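Local coordinates for AAA ATPase, central region (Enterococcus faecium, PDB 2R9G), which probably acts, as an MgsA/RarA-type AAA+ ATPase, in maintaining replicating DNA, and is represented here by its tetrameric C-terminal part, at residues 68-72 against 94-98; 146-150 against 159-163. One frame throughout, in Å; residues are numbered along the deposited sequence. Where two conformers were deposited one is given.

Interaction 1. Residues 68-72 against 94-98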
ATOM      1  N   ALA C  68      -5.156  -0.958   6.752  1.00 25.82           N
ATOM      2  CA  ALA C  68      -5.325   0.345   7.398  1.00 23.18           C
ATOM      3  C   ALA C  68      -4.118   0.739   8.234  1.00 19.27           C
ATOM      4  O   ALA C  68      -3.768   1.918   8.292  1.00 25.36           O
ATOM      5  CB  ALA C  68      -6.566   0.368   8.248  1.00 24.83           C
ATOM      6  N   ALA C  69      -3.494  -0.243   8.880  1.00 19.98           N
ATOM      7  CA  ALA C  69      -2.299  -0.000   9.675  1.00 23.99           C
ATOM      8  C   ALA C  69      -1.166   0.393   8.736  1.00 26.36           C
ATOM      9  O   ALA C  69      -0.391   1.309   9.042  1.00 26.28           O
ATOM     10  CB  ALA C  69      -1.921  -1.241  10.512  1.00 23.15           C
ATOM     11  N   ALA C  70      -1.091  -0.286   7.588  1.00 19.65           N
ATOM     12  CA  ALA C  70      -0.108   0.048   6.558  1.00 23.18           C
ATOM     13  C   ALA C  70      -0.355   1.430   5.952  1.00 24.94           C
ATOM     14  O   ALA C  70       0.600   2.136   5.625  1.00 23.28           O
ATOM     15  CB  ALA C  70      -0.091  -1.009   5.470  1.00 22.19           C
ATOM     16  N   ARG C  71      -1.633   1.806   5.819  1.00 21.44           N
ATOM     17  CA  ARG C  71      -2.029   3.100   5.231  1.00 26.07           C
ATOM     18  C   ARG C  71      -1.652   4.335   6.059  1.00 25.74           C
ATOM     19  O   ARG C  71      -1.685   5.455   5.540  1.00 25.17           O
ATOM     20  CB  ARG C  71      -3.531   3.123   4.925  1.00 21.53           C
ATOM     21  CG  ARG C  71      -3.910   2.356   3.671  1.00 23.04           C
ATOM     22  CD  ARG C  71      -5.290   2.738   3.159  1.00 22.69           C
ATOM     23  NE  ARG C  71      -6.358   2.433   4.111  1.00 22.71           N
ATOM     24  CZ  ARG C  71      -6.983   1.264   4.186  1.00 26.71           C
ATOM     25  NH1 ARG C  71      -6.639   0.273   3.379  1.00 25.75           N
ATOM     26  NH2 ARG C  71      -7.950   1.081   5.074  1.00 20.42           N
ATOM     27  N   THR C  72      -1.326   4.126   7.338  1.00 23.92           N
ATOM     28  CA  THR C  72      -0.893   5.192   8.229  0.50 23.70           C
ATOM     29  C   THR C  72       0.488   5.688   7.796  1.00 23.17           C
ATOM     30  O   THR C  72       0.796   6.868   7.900  1.00 27.46           O
ATOM     31  CB  THR C  72      -0.853   4.698   9.692  0.50 25.42           C
ATOM     32  OG1 THR C  72      -2.087   4.037  10.011  0.50 22.69           O
ATOM     33  CG2 THR C  72      -0.638   5.850  10.663  0.50 17.38           C
ATOM     34  N   VAL C  94      -6.940   8.940   8.387  1.00 27.13           N
ATOM     35  CA  VAL C  94      -6.466   7.709   8.996  1.00 25.65           C
ATOM     36  C   VAL C  94      -6.972   7.533  10.414  1.00 25.02           C
ATOM     37  O   VAL C  94      -7.234   6.419  10.831  1.00 25.75           O
ATOM     38  CB  VAL C  94      -4.916   7.470   8.858  1.00 29.46           C
ATOM     39  CG1 VAL C  94      -4.539   7.309   7.406  1.00 27.05           C
ATOM     40  CG2 VAL C  94      -4.107   8.570   9.466  1.00 34.44           C
ATOM     41  N   VAL C  95      -7.161   8.636  11.127  1.00 26.72           N
ATOM     42  CA  VAL C  95      -7.685   8.599  12.492  1.00 26.47           C
ATOM     43  C   VAL C  95      -9.102   8.010  12.509  1.00 27.57           C
ATOM     44  O   VAL C  95      -9.384   7.092  13.277  1.00 30.23           O
ATOM     45  CB  VAL C  95      -7.603   9.999  13.178  1.00 26.25           C
ATOM     46  CG1 VAL C  95      -8.528  10.100  14.382  1.00 33.52           C
ATOM     47  CG2 VAL C  95      -6.178  10.295  13.611  1.00 30.63           C
ATOM     48  N   VAL C  96      -9.968   8.500  11.626  1.00 27.22           N
ATOM     49  CA  VAL C  96     -11.335   7.988  11.525  1.00 29.45           C
ATOM     50  C   VAL C  96     -11.347   6.500  11.164  1.00 29.30           C
ATOM     51  O   VAL C  96     -12.010   5.704  11.834  1.00 29.74           O
ATOM     52  CB  VAL C  96     -12.183   8.816  10.535  1.00 27.55           C
ATOM     53  CG1 VAL C  96     -13.567   8.250  10.446  1.00 14.80           C
ATOM     54  CG2 VAL C  96     -12.265  10.264  11.003  1.00 28.04           C
ATOM     55  N   ASP C  97     -10.578   6.145  10.133  1.00 27.38           N
ATOM     56  CA  ASP C  97     -10.389   4.765   9.689  1.00 27.21           C
ATOM     57  C   ASP C  97      -9.894   3.865  10.826  1.00 27.38           C
ATOM     58  O   ASP C  97     -10.436   2.781  11.022  1.00 22.33           O
ATOM     59  CB  ASP C  97      -9.416   4.719   8.494  1.00 26.41           C
ATOM     60  CG  ASP C  97      -9.276   3.319   7.871  1.00 31.24           C
ATOM     61  OD1 ASP C  97     -10.090   2.410   8.151  1.00 25.33           O
ATOM     62  OD2 ASP C  97      -8.331   3.131   7.077  1.00 34.35           O
ATOM     63  N   LEU C  98      -8.880   4.317  11.566  1.00 24.46           N
ATOM     64  CA  LEU C  98      -8.323   3.539  12.676  1.00 23.47           C
ATOM     65  C   LEU C  98      -9.321   3.358  13.820  1.00 21.39           C
ATOM     66  O   LEU C  98      -9.469   2.252  14.338  1.00 22.05           O
ATOM     67  CB  LEU C  98      -7.036   4.173  13.203  1.00 23.35           C
ATOM     68  CG  LEU C  98      -5.749   4.119  12.375  1.00 25.67           C
ATOM     69  CD1 LEU C  98      -4.603   4.763  13.177  1.00 18.32           C
ATOM     70  CD2 LEU C  98      -5.400   2.695  11.911  1.00 24.74           C
TER
HETATM   71  O   HOH W   1      -5.425   4.115   8.053  1.00 27.81           O
HETATM   72  O   HOH W   2      -6.383   4.910   5.603  1.00 49.34           O
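D97 turns its carboxylate away from its own backbone N (chi1 -174°) and toward R71, whose chain bends at chi3 and brings the guanidinium back over A68. The two groups form a salt bridge: R71 NH2 donates to D97 OD2 at 2.9 Å in a nearly straight bond. The carboxylate uses its syn lone pair and lies almost in the plane of the guanidinium, the two planes being only 8° apart. One face of the guanidinium lies over A68 CA, while A68 CB stands 3.5 Å from D97 OD2. Two waters fill out the polar side. One accepts from R71 NE and donates to D97 OD2; the other links that same oxygen to A68 O, 2.8 Å from the water. D97 OD2 thus receives three bonds, which should fix the carboxylate's rotation and probably favour its charged form. Its other oxygen, OD1, is bonded to Y181 of the second subunit, so the ion pair belongs to a subunit interface as well.

Beyond the salt bridge, aliphatic ends rest against backbone oxygens of the facing helix: L98 CD2 sits 4.0 Å from A68 O, and V94 CG1 lies 3.9 Å from R71 O. A68 CB and L98 CD2, 4.5 Å apart, make the apolar pair. The segments run nearly antiparallel, 159° between their directions, with axes 10.1 Å apart. Helix 46-61 adjoins both: T72 and V94 meet L53, and L98 meets I61 and also I25 of helix 14-26, placing this pairing of helices 66-82 and 88-100 within an all-helical bundle.

Interaction 2. Residues 146-150 against 159-163; sequences GYQYP and NQQYL
Two hydrogen bonds join the side-chain amide of Q160 to the backbone N-H and C=O of Q148. Q160 NE2 donates to Q148 O at 2.8 Å, in the carbonyl plane and on a lone pair, with an N-H...O angle of 157°. In return Q148 N donates to Q160 OE1 at 3.0 Å, a straighter bond (170°) whose donor is tilted from the carbonyl plane of the side-chain amide. The glutamine spans the gap because its chain leaves CB pointing away from the backbone N (chi1 -173°) and stays extended beyond CG. Gripped at both amide atoms, the group has little freedom to flip.

Water-mediated links extend this pairing. One water donates to G146 O and to Q160 OE1, giving that oxygen a second donor. Another joins the hydroxyls of Y147 and Y162, lying 2.6 Å from Y147 OH, which is also bonded to R26 of the third subunit.

Van der Waals contacts complete the interface. At the amide, Q160 OE1 approaches Y147 CD1 to 3.3 Å, and Q148 CB lies 3.7 Å from Q160 NE2. Apart from it, the two tyrosine rings meet edge against edge, CE1 of Y147 being 4.5 Å from CE1 of Y162, while P150 CG reaches Y162 OH at 3.8 Å.

The Q160 amide stands in for a peptide group, pairing with Q148 much as an adjacent strand would, although neither segment is a strand. It joins two irregular segments of the long loop region preceding helix 180-195, in a part of the MgsA-type C-terminal domain that packs against the third subunit.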
ATOM      1  N   GLY C 146      17.985 -33.246   8.391  1.00 50.58           N
ATOM      2  CA  GLY C 146      18.490 -31.876   8.344  1.00 44.60           C
ATOM      3  C   GLY C 146      17.329 -30.912   8.164  1.00 41.08           C
ATOM      4  O   GLY C 146      16.174 -31.249   8.459  1.00 38.50           O
ATOM      5  N   TYR C 147      17.630 -29.712   7.676  1.00 39.08           N
ATOM      6  CA  TYR C 147      16.600 -28.703   7.459  1.00 35.70           C
ATOM      7  C   TYR C 147      15.661 -29.104   6.321  1.00 33.38           C
ATOM      8  O   TYR C 147      16.115 -29.432   5.221  1.00 33.13           O
ATOM      9  CB  TYR C 147      17.216 -27.321   7.180  1.00 36.06           C
ATOM     10  CG  TYR C 147      16.175 -26.297   6.786  1.00 37.71           C
ATOM     11  CD1 TYR C 147      15.179 -25.918   7.689  1.00 36.98           C
ATOM     12  CD2 TYR C 147      16.162 -25.732   5.510  1.00 33.56           C
ATOM     13  CE1 TYR C 147      14.197 -25.008   7.333  1.00 36.14           C
ATOM     14  CE2 TYR C 147      15.180 -24.806   5.146  1.00 35.72           C
ATOM     15  CZ  TYR C 147      14.205 -24.450   6.070  1.00 35.50           C
ATOM     16  OH  TYR C 147      13.226 -23.540   5.747  1.00 36.68           O
ATOM     17  N   GLN C 148      14.360 -29.084   6.600  1.00 32.56           N
ATOM     18  CA  GLN C 148      13.344 -29.300   5.568  1.00 34.55           C
ATOM     19  C   GLN C 148      12.748 -27.970   5.082  1.00 34.07           C
ATOM     20  O   GLN C 148      12.175 -27.212   5.860  1.00 31.75           O
ATOM     21  CB  GLN C 148      12.234 -30.214   6.078  1.00 34.27           C
ATOM     22  CG  GLN C 148      12.666 -31.647   6.334  1.00 41.08           C
ATOM     23  CD  GLN C 148      11.592 -32.443   7.047  1.00 47.39           C
ATOM     24  OE1 GLN C 148      10.849 -33.193   6.419  1.00 52.20           O
ATOM     25  NE2 GLN C 148      11.485 -32.259   8.367  1.00 49.37           N
ATOM     26  N   TYR C 149      12.896 -27.723   3.787  1.00 32.12           N
ATOM     27  CA  TYR C 149      12.406 -26.539   3.092  1.00 31.66           C
ATOM     28  C   TYR C 149      10.920 -26.726   2.772  1.00 29.94           C
ATOM     29  O   TYR C 149      10.572 -27.598   1.979  1.00 30.60           O
ATOM     30  CB  TYR C 149      13.216 -26.413   1.800  1.00 31.39           C
ATOM     31  CG  TYR C 149      13.111 -25.125   1.017  1.00 31.68           C
ATOM     32  CD1 TYR C 149      13.506 -23.906   1.566  1.00 33.00           C
ATOM     33  CD2 TYR C 149      12.697 -25.144  -0.315  1.00 31.06           C
ATOM     34  CE1 TYR C 149      13.444 -22.729   0.818  1.00 39.22           C
ATOM     35  CE2 TYR C 149      12.629 -23.978  -1.069  1.00 34.51           C
ATOM     36  CZ  TYR C 149      13.003 -22.777  -0.499  1.00 36.78           C
ATOM     37  OH  TYR C 149      12.934 -21.634  -1.250  1.00 32.86           O
ATOM     38  N   PRO C 150      10.039 -25.925   3.410  1.00 30.78           N
ATOM     39  CA  PRO C 150       8.566 -26.057   3.303  1.00 30.80           C
ATOM     40  C   PRO C 150       8.002 -25.980   1.891  1.00 33.36           C
ATOM     41  O   PRO C 150       7.033 -26.686   1.582  1.00 36.26           O
ATOM     42  CB  PRO C 150       8.041 -24.892   4.145  1.00 28.92           C
ATOM     43  CG  PRO C 150       9.139 -24.605   5.105  1.00 31.38           C
ATOM     44  CD  PRO C 150      10.415 -24.852   4.347  1.00 25.77           C
ATOM     45  N   ASN C 159       5.885 -30.342   8.905  1.00 37.75           N
ATOM     46  CA  ASN C 159       5.985 -30.566  10.350  1.00 37.83           C
ATOM     47  C   ASN C 159       7.458 -30.578  10.743  1.00 36.09           C
ATOM     48  O   ASN C 159       8.179 -31.533  10.459  1.00 38.79           O
ATOM     49  CB  ASN C 159       5.306 -31.884  10.742  1.00 40.35           C
ATOM     50  CG  ASN C 159       5.119 -32.043  12.249  1.00 45.06           C
ATOM     51  OD1 ASN C 159       5.852 -31.472  13.060  1.00 51.25           O
ATOM     52  ND2 ASN C 159       4.131 -32.840  12.627  1.00 50.86           N
ATOM     53  N   GLN C 160       7.886 -29.499  11.392  1.00 36.28           N
ATOM     54  CA  GLN C 160       9.284 -29.291  11.753  1.00 35.37           C
ATOM     55  C   GLN C 160       9.351 -28.463  13.036  1.00 36.27           C
ATOM     56  O   GLN C 160       8.501 -27.599  13.267  1.00 37.37           O
ATOM     57  CB  GLN C 160      10.017 -28.576  10.609  1.00 33.85           C
ATOM     58  CG  GLN C 160      11.531 -28.450  10.774  1.00 32.46           C
ATOM     59  CD  GLN C 160      12.241 -28.048   9.500  1.00 36.42           C
ATOM     60  OE1 GLN C 160      13.455 -28.236   9.364  1.00 39.04           O
ATOM     61  NE2 GLN C 160      11.492 -27.499   8.550  1.00 35.44           N
ATOM     62  N   GLN C 161      10.351 -28.743  13.869  1.00 36.20           N
ATOM     63  CA  GLN C 161      10.585 -27.983  15.094  1.00 37.46           C
ATOM     64  C   GLN C 161      11.361 -26.707  14.782  1.00 34.20           C
ATOM     65  O   GLN C 161      12.447 -26.760  14.205  1.00 31.41           O
ATOM     66  CB  GLN C 161      11.352 -28.829  16.118  1.00 39.95           C
ATOM     67  CG  GLN C 161      11.422 -28.219  17.522  1.00 47.56           C
ATOM     68  CD  GLN C 161      12.725 -28.545  18.250  1.00 59.63           C
ATOM     69  OE1 GLN C 161      13.672 -29.064  17.658  1.00 66.48           O
ATOM     70  NE2 GLN C 161      12.777 -28.228  19.539  1.00 63.07           N
ATOM     71  N   TYR C 162      10.794 -25.566  15.164  1.00 33.07           N
ATOM     72  CA  TYR C 162      11.460 -24.270  15.000  1.00 31.22           C
ATOM     73  C   TYR C 162      11.778 -23.609  16.347  1.00 31.89           C
ATOM     74  O   TYR C 162      12.771 -22.893  16.479  1.00 31.54           O
ATOM     75  CB  TYR C 162      10.631 -23.320  14.124  1.00 27.40           C
ATOM     76  CG  TYR C 162      10.362 -23.813  12.724  1.00 30.05           C
ATOM     77  CD1 TYR C 162      11.336 -23.715  11.733  1.00 29.29           C
ATOM     78  CD2 TYR C 162       9.129 -24.374  12.388  1.00 25.75           C
ATOM     79  CE1 TYR C 162      11.095 -24.170  10.452  1.00 25.91           C
ATOM     80  CE2 TYR C 162       8.873 -24.830  11.101  1.00 24.21           C
ATOM     81  CZ  TYR C 162       9.862 -24.728  10.141  1.00 26.25           C
ATOM     82  OH  TYR C 162       9.621 -25.176   8.866  1.00 21.05           O
ATOM     83  N   LEU C 163      10.923 -23.843  17.338  1.00 31.70           N
ATOM     84  CA  LEU C 163      11.179 -23.380  18.698  1.00 36.24           C
ATOM     85  C   LEU C 163      12.355 -24.142  19.311  1.00 38.77           C
ATOM     86  O   LEU C 163      12.466 -25.360  19.119  1.00 41.07           O
ATOM     87  CB  LEU C 163       9.932 -23.563  19.567  1.00 34.33           C
ATOM     88  CG  LEU C 163       8.815 -22.521  19.487  1.00 31.08           C
ATOM     89  CD1 LEU C 163       7.517 -23.140  20.002  1.00 25.80           C
ATOM     90  CD2 LEU C 163       9.179 -21.258  20.273  1.00 18.61           C
TER
HETATM   91  O   HOH W   3      14.254 -30.974  10.544  1.00 41.15           O
HETATM   92  O   HOH W   4      11.123 -23.467   7.310  1.00 26.38           O
HETATM   93  O   HOH W   5       8.363 -33.922   8.768  1.00 51.73           O

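From the N terminus, the chain passes through helices 14-26, 30-43 and 46-61 before entering helix 66-82. Interaction 1 closes a 21-residue loop, mostly helical, made of the rest of helix 66-82, the short turn and the start of helix 88-100. The chain then continues through helix 106-119 into a long, largely irregular region, where interaction 2 closes a much shorter loop of eight residues before helix 180-195 ends the fold. The contacts follow in series, neither enclosing nor crossing the other. They lie on opposite sides of the chain's centre, their centres 36 Å apart and nearest atoms about 25 Å apart: one ties helices together, the other joins two parts of the loop region between helices 106-119 and 180-195.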